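Local atomic coordinates of endonuclease Bse634IR (Geobacillus stearothermophilus, PDB entry 3V1Z), a protein that cuts DNA as a Type IIF restriction endonuclease that recognises a short, degenerate nucleotide sequence. Residues L100-P105 with L148-K153; S8-E13 with E51-D56; D204-L209 with K246-A251; N118-K123 with M225-P230. The protein carries 1 engineered substitution. All coordinates share one frame; numbering follows the deposited sequence.

Contact 1: residues L100-P105 with L148-K153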
# COMPACT_ATOMS: atom_id res chain seq x y z
N LEU A 100 15.09 -11.85 20.84
CA LEU A 100 15.83 -11.48 19.65
C LEU A 100 15.00 -10.47 18.88
O LEU A 100 13.78 -10.62 18.78
CB LEU A 100 16.13 -12.70 18.77
CG LEU A 100 17.19 -13.70 19.25
CD1 LEU A 100 17.24 -14.90 18.31
CD2 LEU A 100 18.56 -13.04 19.37
N ILE A 101 15.66 -9.44 18.36
CA ILE A 101 15.02 -8.51 17.44
C ILE A 101 15.72 -8.62 16.09
O ILE A 101 16.92 -8.33 15.98
CB ILE A 101 15.03 -7.05 17.95
CG1 ILE A 101 14.40 -6.95 19.34
CG2 ILE A 101 14.26 -6.14 16.99
CD1 ILE A 101 15.39 -6.68 20.44
N ILE A 102 14.98 -9.06 15.08
CA ILE A 102 15.56 -9.52 13.81
C ILE A 102 15.00 -8.76 12.61
O ILE A 102 13.79 -8.74 12.40
CB ILE A 102 15.34 -11.05 13.61
CG1 ILE A 102 15.91 -11.85 14.79
CG2 ILE A 102 15.93 -11.53 12.27
CD1 ILE A 102 15.32 -13.22 14.97
N LYS A 103 15.88 -8.13 11.84
CA LYS A 103 15.53 -7.53 10.55
C LYS A 103 15.40 -8.64 9.49
O LYS A 103 16.39 -9.30 9.14
CB LYS A 103 16.55 -6.45 10.15
CG LYS A 103 16.59 -6.01 8.67
CD LYS A 103 15.23 -5.60 8.10
CE LYS A 103 15.33 -5.19 6.63
NZ LYS A 103 16.05 -6.16 5.75
N MET A 104 14.18 -8.82 9.00
CA MET A 104 13.89 -9.89 8.06
C MET A 104 14.18 -9.47 6.61
O MET A 104 14.00 -8.29 6.26
CB MET A 104 12.43 -10.35 8.19
CG MET A 104 12.07 -10.98 9.54
SD MET A 104 12.99 -12.49 9.93
CE MET A 104 12.26 -13.67 8.79
N PRO A 105 14.63 -10.42 5.77
CA PRO A 105 14.74 -10.18 4.34
C PRO A 105 13.37 -10.32 3.67
O PRO A 105 12.36 -10.43 4.36
CB PRO A 105 15.68 -11.31 3.88
CG PRO A 105 15.33 -12.42 4.77
CD PRO A 105 15.07 -11.79 6.11
N LEU A 148 11.12 -8.50 13.42
CA LEU A 148 10.42 -9.50 14.24
C LEU A 148 11.01 -9.63 15.63
O LEU A 148 12.23 -9.74 15.80
CB LEU A 148 10.34 -10.87 13.55
CG LEU A 148 9.33 -11.06 12.41
CD1 LEU A 148 9.30 -12.53 11.97
CD2 LEU A 148 7.91 -10.59 12.80
N ILE A 149 10.13 -9.62 16.63
CA ILE A 149 10.54 -9.79 18.02
C ILE A 149 10.14 -11.17 18.50
O ILE A 149 8.96 -11.53 18.51
CB ILE A 149 10.00 -8.65 18.94
CG1 ILE A 149 10.63 -7.31 18.55
CG2 ILE A 149 10.31 -8.92 20.39
CD1 ILE A 149 9.86 -6.53 17.51
N ILE A 150 11.15 -11.96 18.86
CA ILE A 150 10.95 -13.35 19.23
C ILE A 150 11.40 -13.58 20.67
O ILE A 150 12.53 -13.25 21.03
CB ILE A 150 11.70 -14.29 18.25
CG1 ILE A 150 10.96 -14.32 16.91
CG2 ILE A 150 11.83 -15.70 18.81
CD1 ILE A 150 11.85 -14.17 15.71
N ARG A 151 10.50 -14.14 21.48
CA ARG A 151 10.84 -14.54 22.84
C ARG A 151 11.01 -16.05 22.98
O ARG A 151 10.04 -16.79 23.15
CB ARG A 151 9.83 -14.02 23.86
CG ARG A 151 10.31 -14.26 25.27
CD ARG A 151 9.28 -13.94 26.32
NE ARG A 151 9.91 -14.00 27.64
CZ ARG A 151 9.48 -13.37 28.72
NH1 ARG A 151 8.39 -12.61 28.66
NH2 ARG A 151 10.14 -13.49 29.86
N GLN A 152 12.26 -16.50 22.93
CA GLN A 152 12.62 -17.90 23.15
C GLN A 152 14.07 -17.97 23.65
O GLN A 152 15.01 -17.64 22.92
CB GLN A 152 12.42 -18.71 21.86
CG GLN A 152 12.43 -20.22 22.06
CD GLN A 152 12.05 -20.98 20.80
OE1 GLN A 152 10.97 -20.80 20.26
NE2 GLN A 152 12.94 -21.85 20.35
N LYS A 153 14.24 -18.41 24.90
CA LYS A 153 15.54 -18.38 25.57
C LYS A 153 16.65 -19.19 24.88
O LYS A 153 17.80 -18.76 24.83
CB LYS A 153 15.41 -18.81 27.03
CG LYS A 153 16.61 -18.43 27.90
CD LYS A 153 16.35 -18.68 29.38
CE LYS A 153 17.51 -18.20 30.24
NZ LYS A 153 17.21 -18.32 31.70
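Leu100 and Ile150 exchange two backbone hydrogen bonds, Leu100 N to Ile150 O at 2.9 Å and Ile150 N to Leu100 O at 3.0 Å, the latter nearly straight at 172°. One step along, Ile102 and Leu148 repeat the exchange, with Leu148 N 2.9 Å from Ile102 O. This is the antiparallel start of the mixed sheet in a PDDEXK-type nuclease: strand 99-103 lies at one border of the sheet, and strand 147-151 joins it to strand 191-198. Between the two hydrogen-bonded pairs sits the non-hydrogen-bonded pair Ile101 and Ile149, whose side chains run alongside each other in the same direction; Ile101 touches Ser87 of helix 68-93, and Ile149 touches Val192 and Val195 of the neighbouring strand 191-198. The other face carries Leu100, Ile102, Leu148 and Ile150. There the delta carbons of Ile102 and Ile150 converge, each on a CG1 branch set opposite the carbonyl carbon (chi1 -57° and -73°), to bring CD1 within 3.7 Å of CD1. Beyond the paired residues, Met104 bonds through its backbone to Asp146, a residue seen to bind calcium in this protein. The Met104 side chain folds back across Leu148, its CG lying 4.0 Å from Leu148 CG.

Contact 2: residues S8-E13 with E51-D56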
# COMPACT_ATOMS: atom_id res chain seq x y z
N SER A 8 35.53 7.45 -2.82
CA SER A 8 34.37 6.80 -2.21
C SER A 8 33.80 5.69 -3.10
O SER A 8 33.88 5.75 -4.32
CB SER A 8 33.29 7.83 -1.90
OG SER A 8 32.12 7.22 -1.42
N ASN A 9 33.22 4.68 -2.45
CA ASN A 9 32.56 3.58 -3.15
C ASN A 9 31.07 3.47 -2.83
O ASN A 9 30.46 2.41 -3.02
CB ASN A 9 33.29 2.25 -2.88
CG ASN A 9 34.59 2.13 -3.65
OD1 ASN A 9 35.58 1.61 -3.13
ND2 ASN A 9 34.61 2.60 -4.90
N CYS A 10 30.48 4.57 -2.36
CA CYS A 10 29.05 4.62 -2.05
C CYS A 10 28.20 4.66 -3.33
O CYS A 10 26.97 4.56 -3.27
CB CYS A 10 28.73 5.80 -1.14
SG CYS A 10 28.74 7.40 -1.97
N VAL A 11 28.86 4.85 -4.47
CA VAL A 11 28.24 4.77 -5.79
C VAL A 11 29.08 3.88 -6.70
O VAL A 11 30.31 3.88 -6.62
CB VAL A 11 28.02 6.17 -6.44
CG1 VAL A 11 26.95 6.96 -5.70
CG2 VAL A 11 29.32 6.96 -6.52
N GLU A 12 28.41 3.13 -7.56
CA GLU A 12 29.06 2.16 -8.43
C GLU A 12 28.66 2.39 -9.88
O GLU A 12 27.54 2.81 -10.17
CB GLU A 12 28.68 0.73 -8.01
CG GLU A 12 29.77 -0.30 -8.27
CD GLU A 12 29.22 -1.70 -8.53
OE1 GLU A 12 28.28 -2.13 -7.83
OE2 GLU A 12 29.76 -2.37 -9.43
N GLU A 13 29.59 2.10 -10.78
CA GLU A 13 29.34 2.22 -12.21
C GLU A 13 29.15 0.84 -12.83
O GLU A 13 29.90 -0.10 -12.52
CB GLU A 13 30.50 2.94 -12.90
CG GLU A 13 30.46 4.45 -12.80
CD GLU A 13 31.73 5.10 -13.31
OE1 GLU A 13 32.74 5.09 -12.57
OE2 GLU A 13 31.72 5.62 -14.44
N GLU A 51 22.41 10.92 2.47
CA GLU A 51 21.93 11.19 1.12
C GLU A 51 22.75 12.31 0.48
O GLU A 51 23.16 12.20 -0.68
CB GLU A 51 20.44 11.52 1.12
CG GLU A 51 19.87 11.75 -0.27
CD GLU A 51 18.38 11.99 -0.29
OE1 GLU A 51 17.71 11.69 0.72
OE2 GLU A 51 17.88 12.49 -1.32
N ASN A 52 23.00 13.37 1.25
CA ASN A 52 23.86 14.46 0.84
C ASN A 52 25.32 14.03 0.66
O ASN A 52 26.04 14.62 -0.14
CB ASN A 52 23.77 15.63 1.82
CG ASN A 52 22.41 16.30 1.79
OD1 ASN A 52 21.67 16.21 0.80
ND2 ASN A 52 22.06 16.99 2.88
N TYR A 53 25.74 13.00 1.39
CA TYR A 53 27.06 12.41 1.19
C TYR A 53 27.21 11.73 -0.18
O TYR A 53 28.22 11.94 -0.85
CB TYR A 53 27.44 11.44 2.32
CG TYR A 53 28.72 10.68 2.06
CD1 TYR A 53 29.97 11.28 2.23
CD2 TYR A 53 28.68 9.35 1.63
CE1 TYR A 53 31.15 10.57 1.99
CE2 TYR A 53 29.86 8.64 1.38
CZ TYR A 53 31.08 9.26 1.56
OH TYR A 53 32.24 8.55 1.31
N VAL A 54 26.23 10.92 -0.58
CA VAL A 54 26.32 10.26 -1.90
C VAL A 54 26.17 11.28 -3.03
O VAL A 54 26.77 11.12 -4.09
CB VAL A 54 25.36 8.99 -2.08
CG1 VAL A 54 24.85 8.44 -0.76
CG2 VAL A 54 24.21 9.28 -3.01
N LYS A 55 25.38 12.32 -2.78
CA LYS A 55 25.16 13.42 -3.72
C LYS A 55 26.43 14.23 -3.95
O LYS A 55 26.73 14.64 -5.07
CB LYS A 55 24.03 14.33 -3.23
CG LYS A 55 22.64 13.85 -3.60
CD LYS A 55 21.57 14.72 -2.94
CE LYS A 55 20.20 14.47 -3.55
NZ LYS A 55 19.13 15.01 -2.69
N ASP A 56 27.18 14.47 -2.87
CA ASP A 56 28.48 15.11 -2.95
C ASP A 56 29.49 14.24 -3.69
O ASP A 56 30.31 14.75 -4.46
CB ASP A 56 28.99 15.45 -1.55
CG ASP A 56 28.18 16.55 -0.89
OD1 ASP A 56 27.35 17.18 -1.58
OD2 ASP A 56 28.37 16.77 0.32
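Cys10 SG settles between Tyr53 and Val54 on one side of helix 43-60, 3.7 Å from Tyr53 CE2 and equally far from Val54 CB. Its approach to the ring is oblique: the sulfur lies 4.7 Å from the Tyr53 ring centroid, a sulfur-aromatic contact neither squarely over the face nor at the edge. The torsion of Cys10 (chi1 75°) puts SG between the backbone N and the carbonyl carbon, from where it meets both helix residues at once. Val11 adds a looser apolar touch, CG1 to Val54 CB at 4.4 Å. At the far end of the ring Tyr53 OH comes within 3.0 Å of Ser8 OG, and both hydroxyls are hydrogen-bonded to the same carboxylate oxygen, OE2 of Glu32. With CG trans to its own amide nitrogen (chi1 172°), Tyr53 stretches from the helix to that meeting point. Ser8 OG is held from a second direction as well, accepting from Cys10 N at 3.3 Å along an almost linear bond. A phenylalanine in place of Tyr53 would keep the ring beside the sulfur but would probably leave Glu32 OE2 with one partner fewer. Further out, Val57 of the same helix touches Ser8, Cys10 and Val11, while Phe71 and Trp78 of helix 68-93 cover Val54. The bond from Cys10 N to Ser8 OG defines an ST turn, which here leads into the N-terminal hairpin of strands 11-16 and 19-24 as it packs on helix 43-60.

Contact 3: residues D204-L209 with K246-A251. With nucleotides of chain C; nucleotides of chain B.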
# COMPACT_ATOMS: atom_id res chain seq x y z
N ASP A 204 -1.99 6.32 1.21
CA ASP A 204 -2.04 5.01 0.57
C ASP A 204 -1.09 4.01 1.25
O ASP A 204 -1.51 2.91 1.61
CB ASP A 204 -1.84 5.09 -0.97
CG ASP A 204 -0.43 5.52 -1.38
OD1 ASP A 204 0.14 6.46 -0.78
OD2 ASP A 204 0.11 4.93 -2.34
N ARG A 205 0.16 4.42 1.45
CA ARG A 205 1.21 3.51 1.90
C ARG A 205 1.07 3.07 3.36
O ARG A 205 1.53 1.98 3.72
CB ARG A 205 2.61 4.09 1.66
CG ARG A 205 3.05 4.03 0.20
CD ARG A 205 4.54 4.26 0.04
NE ARG A 205 4.95 5.64 0.33
CZ ARG A 205 5.54 6.04 1.45
NH1 ARG A 205 5.80 5.17 2.42
NH2 ARG A 205 5.88 7.31 1.61
N ARG A 206 0.45 3.90 4.18
CA ARG A 206 0.24 3.55 5.58
C ARG A 206 -0.75 2.40 5.73
O ARG A 206 -0.73 1.67 6.71
CB ARG A 206 -0.20 4.77 6.39
CG ARG A 206 -1.60 5.27 6.10
CD ARG A 206 -1.81 6.64 6.70
NE ARG A 206 -3.12 7.17 6.33
CZ ARG A 206 -3.44 8.46 6.34
NH1 ARG A 206 -2.56 9.37 6.70
NH2 ARG A 206 -4.66 8.83 5.98
N LEU A 207 -1.62 2.23 4.73
CA LEU A 207 -2.61 1.16 4.77
C LEU A 207 -1.99 -0.22 4.49
O LEU A 207 -2.62 -1.25 4.71
CB LEU A 207 -3.75 1.46 3.80
CG LEU A 207 -4.59 2.70 4.12
CD1 LEU A 207 -5.68 2.85 3.07
CD2 LEU A 207 -5.20 2.63 5.53
N GLN A 208 -0.74 -0.23 4.01
CA GLN A 208 0.01 -1.48 3.87
C GLN A 208 0.37 -2.04 5.25
O GLN A 208 0.54 -3.24 5.40
CB GLN A 208 1.28 -1.26 3.05
CG GLN A 208 1.04 -0.71 1.65
CD GLN A 208 2.34 -0.33 0.94
OE1 GLN A 208 3.43 -0.54 1.48
NE2 GLN A 208 2.23 0.22 -0.25
N LEU A 209 0.48 -1.16 6.24
CA LEU A 209 0.75 -1.59 7.62
C LEU A 209 -0.48 -2.28 8.22
O LEU A 209 -0.35 -3.21 9.00
CB LEU A 209 1.18 -0.41 8.49
CG LEU A 209 2.47 0.35 8.14
CD1 LEU A 209 2.60 1.62 8.97
CD2 LEU A 209 3.72 -0.52 8.31
N LYS A 246 -2.57 13.16 12.99
CA LYS A 246 -3.88 12.69 13.43
C LYS A 246 -4.50 11.75 12.40
O LYS A 246 -5.06 10.71 12.75
CB LYS A 246 -4.81 13.89 13.69
CG LYS A 246 -6.31 13.60 13.71
CD LYS A 246 -6.98 13.95 12.37
CE LYS A 246 -8.50 13.87 12.46
NZ LYS A 246 -9.15 14.08 11.13
N ALA A 247 -4.39 12.13 11.13
CA ALA A 247 -4.93 11.34 10.02
C ALA A 247 -4.17 10.01 9.87
O ALA A 247 -4.79 8.99 9.58
CB ALA A 247 -4.90 12.15 8.73
N ASP A 248 -2.85 10.02 10.08
CA ASP A 248 -2.05 8.78 10.12
C ASP A 248 -2.52 7.88 11.28
O ASP A 248 -2.63 6.67 11.13
CB ASP A 248 -0.55 9.05 10.31
CG ASP A 248 0.07 9.88 9.19
OD1 ASP A 248 -0.34 9.75 8.02
OD2 ASP A 248 1.00 10.66 9.49
N ASP A 249 -2.78 8.52 12.43
CA ASP A 249 -3.23 7.86 13.66
C ASP A 249 -4.57 7.17 13.52
O ASP A 249 -4.74 6.03 13.96
CB ASP A 249 -3.33 8.89 14.80
CG ASP A 249 -1.99 9.18 15.44
OD1 ASP A 249 -1.10 8.31 15.36
OD2 ASP A 249 -1.85 10.28 16.03
N ASP A 250 -5.54 7.88 12.94
CA ASP A 250 -6.86 7.32 12.66
C ASP A 250 -6.77 6.10 11.74
O ASP A 250 -7.30 5.04 12.08
CB ASP A 250 -7.77 8.38 12.02
CG ASP A 250 -8.11 9.52 12.96
OD1 ASP A 250 -7.71 9.48 14.14
OD2 ASP A 250 -8.78 10.46 12.51
N ALA A 251 -6.12 6.25 10.59
CA ALA A 251 -5.97 5.14 9.64
C ALA A 251 -5.43 3.89 10.31
O ALA A 251 -5.94 2.80 10.07
CB ALA A 251 -5.08 5.53 8.46
P DG C 8 11.29 9.00 1.59
OP1 DG C 8 12.29 8.30 2.42
OP2 DG C 8 10.47 10.10 2.17
O5' DG C 8 12.08 9.42 0.27
C5' DG C 8 12.08 10.70 -0.22
C4' DG C 8 11.68 10.75 -1.69
O4' DG C 8 10.65 9.79 -2.05
C3' DG C 8 11.08 12.11 -1.94
O3' DG C 8 11.61 12.66 -3.13
C2' DG C 8 9.57 11.86 -1.97
C1' DG C 8 9.51 10.45 -2.55
N9 DG C 8 8.32 9.71 -2.13
C8 DG C 8 7.86 9.53 -0.84
N7 DG C 8 6.77 8.83 -0.76
C5 DG C 8 6.48 8.50 -2.08
C6 DG C 8 5.41 7.75 -2.63
O6 DG C 8 4.48 7.19 -2.03
N1 DG C 8 5.49 7.66 -4.03
C2 DG C 8 6.49 8.25 -4.80
N2 DG C 8 6.43 8.07 -6.13
N3 DG C 8 7.49 8.96 -4.29
C4 DG C 8 7.43 9.04 -2.94
P DC B 6 -5.35 5.44 -5.31
OP1 DC B 6 -6.31 4.60 -6.06
OP2 DC B 6 -4.55 4.85 -4.22
O5' DC B 6 -4.34 6.07 -6.37
C5' DC B 6 -4.76 6.94 -7.43
C4' DC B 6 -3.57 7.66 -8.04
O4' DC B 6 -3.04 8.64 -7.11
C3' DC B 6 -2.36 6.79 -8.36
O3' DC B 6 -2.55 6.20 -9.62
C2' DC B 6 -1.22 7.80 -8.40
C1' DC B 6 -1.65 8.83 -7.36
N1 DC B 6 -0.88 8.74 -6.07
C2 DC B 6 0.31 9.49 -5.91
O2 DC B 6 0.72 10.21 -6.83
N3 DC B 6 0.98 9.40 -4.74
C4 DC B 6 0.53 8.62 -3.76
N4 DC B 6 1.24 8.56 -2.62
C5 DC B 6 -0.67 7.85 -3.90
C6 DC B 6 -1.33 7.95 -5.05
P DC C 7 10.30 2.82 3.36
OP1 DC C 7 10.96 3.27 4.60
OP2 DC C 7 8.94 2.23 3.36
O5' DC C 7 10.30 4.03 2.33
C5' DC C 7 11.53 4.69 1.97
C4' DC C 7 11.19 5.73 0.93
O4' DC C 7 10.76 5.06 -0.27
C3' DC C 7 10.05 6.67 1.36
O3' DC C 7 10.26 7.99 0.92
C2' DC C 7 8.86 6.13 0.60
C1' DC C 7 9.53 5.63 -0.68
N1 DC C 7 8.64 4.67 -1.39
C2 DC C 7 8.33 4.90 -2.74
O2 DC C 7 8.83 5.87 -3.33
N3 DC C 7 7.50 4.02 -3.37
C4 DC C 7 6.99 2.98 -2.70
N4 DC C 7 6.18 2.15 -3.36
C5 DC C 7 7.29 2.74 -1.33
C6 DC C 7 8.12 3.60 -0.72
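Arg206 sets its CB toward helix 246-251, with CG tucked between the backbone N and the carbonyl carbon (chi1 71°) and the chain extended from CG to NE. CD passes Ala251 CB at 3.9 Å, and NE comes closer still, 3.3 Å from the same methyl. Ala247 O then sits over the centre of the guanidinium face, 3.5 Å from CZ. NH1 ends in a salt bridge to Asp248 OD1 at 2.6 Å, received on the anti side of a carboxylate turned 73° from the guanidinium plane. NH2 reaches a DNA phosphate, so this arginine is shared between a carboxylate and the nucleic acid backbone. The two preceding residues read bases: Arg205 gives NE to O6 of DG8 in chain C at 2.9 Å and NH2 to its N7, the classic two-point recognition of guanine from the major groove, while Asp204 OD1 accepts from N4 of DC6 in chain B at 3.0 Å. The recognition residues thus lead into helix 207-226, with helix 246-251 at the flank, Leu209 resting on Lys198 of strand 191-198, and Leu207 packing on His211 of the second subunit.

Contact 4: residues N118-K123 with M225-P230. Engineered in segment 225-230: Ala226 (natural residue Arg).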
# COMPACT_ATOMS: atom_id res chain seq x y z
N ASN A 118 8.67 -27.50 12.89
CA ASN A 118 7.90 -28.39 12.01
C ASN A 118 6.41 -28.45 12.32
O ASN A 118 5.59 -28.40 11.40
CB ASN A 118 8.50 -29.80 12.02
CG ASN A 118 9.91 -29.85 11.45
OD1 ASN A 118 10.36 -28.93 10.76
ND2 ASN A 118 10.63 -30.93 11.74
N GLU A 119 6.06 -28.55 13.60
CA GLU A 119 4.67 -28.70 14.01
C GLU A 119 3.82 -27.50 13.61
O GLU A 119 2.70 -27.67 13.13
CB GLU A 119 4.55 -28.94 15.52
CG GLU A 119 3.14 -29.28 15.97
CD GLU A 119 3.03 -29.58 17.44
OE1 GLU A 119 3.97 -29.24 18.21
OE2 GLU A 119 2.00 -30.16 17.84
N THR A 120 4.35 -26.30 13.83
CA THR A 120 3.63 -25.06 13.54
C THR A 120 3.55 -24.79 12.04
O THR A 120 2.56 -24.24 11.56
CB THR A 120 4.27 -23.85 14.23
OG1 THR A 120 5.68 -23.85 13.97
CG2 THR A 120 4.06 -23.92 15.72
N ARG A 121 4.58 -25.19 11.31
CA ARG A 121 4.59 -25.05 9.85
C ARG A 121 3.53 -25.94 9.20
O ARG A 121 2.91 -25.56 8.20
CB ARG A 121 5.98 -25.32 9.27
CG ARG A 121 7.04 -24.31 9.70
CD ARG A 121 8.24 -24.27 8.75
NE ARG A 121 8.63 -25.61 8.31
CZ ARG A 121 9.46 -26.42 8.96
NH1 ARG A 121 10.01 -26.04 10.11
NH2 ARG A 121 9.73 -27.62 8.46
N GLU A 122 3.30 -27.12 9.79
CA GLU A 122 2.24 -28.02 9.34
C GLU A 122 0.84 -27.49 9.63
O GLU A 122 -0.08 -27.72 8.85
CB GLU A 122 2.43 -29.43 9.91
CG GLU A 122 3.16 -30.37 8.95
CD GLU A 122 2.45 -30.53 7.61
OE1 GLU A 122 1.21 -30.68 7.59
OE2 GLU A 122 3.13 -30.49 6.56
N LYS A 123 0.68 -26.79 10.76
CA LYS A 123 -0.59 -26.14 11.10
C LYS A 123 -0.95 -25.08 10.06
O LYS A 123 -2.12 -24.96 9.68
CB LYS A 123 -0.51 -25.47 12.48
CG LYS A 123 -0.31 -26.42 13.67
CD LYS A 123 -1.47 -27.40 13.87
CE LYS A 123 -1.23 -28.27 15.10
NZ LYS A 123 -2.18 -29.40 15.17
N MET A 225 -6.05 -21.09 17.92
CA MET A 225 -7.10 -22.12 17.90
C MET A 225 -6.57 -23.54 17.75
O MET A 225 -7.05 -24.45 18.42
CB MET A 225 -8.17 -21.82 16.85
CG MET A 225 -8.93 -20.54 17.15
SD MET A 225 -10.73 -20.70 17.08
CE MET A 225 -11.19 -18.98 17.29
N ALA A 226 -5.58 -23.72 16.87
CA ALA A 226 -4.92 -25.02 16.67
C ALA A 226 -4.23 -25.53 17.93
O ALA A 226 -4.11 -26.74 18.13
CB ALA A 226 -3.91 -24.93 15.52
N TYR A 227 -3.76 -24.60 18.77
CA TYR A 227 -3.15 -24.93 20.05
C TYR A 227 -4.06 -24.55 21.24
O TYR A 227 -3.62 -24.57 22.39
CB TYR A 227 -1.78 -24.26 20.17
CG TYR A 227 -0.75 -24.77 19.18
CD1 TYR A 227 -0.19 -26.05 19.32
CD2 TYR A 227 -0.32 -23.99 18.11
CE1 TYR A 227 0.75 -26.52 18.40
CE2 TYR A 227 0.62 -24.45 17.19
CZ TYR A 227 1.15 -25.72 17.34
OH TYR A 227 2.09 -26.19 16.45
N TRP A 228 -5.32 -24.23 20.94
CA TRP A 228 -6.33 -23.78 21.91
C TRP A 228 -5.77 -22.98 23.10
O TRP A 228 -6.00 -23.31 24.27
CB TRP A 228 -7.22 -24.95 22.38
CG TRP A 228 -8.56 -24.49 22.85
CD1 TRP A 228 -9.00 -24.45 24.15
CD2 TRP A 228 -9.64 -23.99 22.05
NE1 TRP A 228 -10.29 -23.96 24.19
CE2 TRP A 228 -10.70 -23.67 22.92
CE3 TRP A 228 -9.81 -23.79 20.67
CZ2 TRP A 228 -11.92 -23.16 22.46
CZ3 TRP A 228 -11.02 -23.27 20.21
CH2 TRP A 228 -12.06 -22.97 21.11
N ASN A 229 -5.03 -21.93 22.77
CA ASN A 229 -4.39 -21.07 23.75
C ASN A 229 -4.97 -19.66 23.66
O ASN A 229 -4.72 -18.96 22.67
CB ASN A 229 -2.88 -21.07 23.51
CG ASN A 229 -2.10 -20.35 24.60
OD1 ASN A 229 -2.54 -19.33 25.14
ND2 ASN A 229 -0.92 -20.87 24.91
N PRO A 230 -5.75 -19.24 24.68
CA PRO A 230 -6.37 -17.91 24.70
C PRO A 230 -5.45 -16.80 25.22
O PRO A 230 -5.80 -15.63 25.15
CB PRO A 230 -7.54 -18.10 25.66
CG PRO A 230 -7.04 -19.09 26.64
CD PRO A 230 -6.10 -20.01 25.88
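Tyr227 points its hydroxyl end into the side of helix 118-131, where Glu119, Thr120 and Lys123 surround it. The tyrosine stands where helix 207-226 finishes in a Schellman motif: Asn229 N bonds to Lys224 O and Trp228 N to Met225 O, with Trp228 as the C-prime residue of positive phi. No hydrogen bond crosses between the segments, and contact is made mostly by carbon atoms around Tyr227 OH. Glu119, extended beyond CG, slants past the rim of the ring with its carboxylate almost perpendicular to it, the planes 85° apart; CD lies in the ring plane at the edge, and CG is 3.3 Å from the hydroxyl oxygen. Thr120 crosses at about a right angle and offers its methyl, CG2 being 3.1 Å from Tyr227 OH. That methyl faces the tyrosine because the threonine torsion (chi1 49°) sends OG1 to a hydrogen bond with Asp117 instead. Lys123 slants across with its chain bent at chi2, bringing CG within 3.7 Å of Tyr227 OH. Its NZ hangs 5.7 Å from the Tyr227 ring centroid, 27° off the normal, a cation-pi attraction that is weak at most. Trp188, stacked on the Tyr227 ring, also touches Thr120 and so joins both sides of this surface contact. Replacing Tyr227 with an alanine would remove the ring and is likely to leave Trp188 without its stacking partner and the Lys123 chain freer to turn. Next to the tyrosine lies Ala226, an engineered residue where the natural protein has arginine, and its CB meets Lys123 CD at 3.8 Å.

Overall arrangement
Seen together, the four contacts run from the sheet to the rim of the molecule. Contact 1 is the most central, its centre about 10 Å from that of the chain; Met104 lies about 7 Å, side chain to side chain, from Asp146, one of two residues seen to bind calcium in this protein, though none is bound to this chain here. Contact 3 touches the DNA directly, its centre about 25 Å from that of contact 1. Helix 207-226 joins contact 3 to contact 4, whose nearest atom is about 16 Å from the DNA. Helix 118-131 of contact 4 intervenes in the chain between the paired strands of contact 1. Contact 2 lies across the chain's centre from contact 4, about 48 Å between centres.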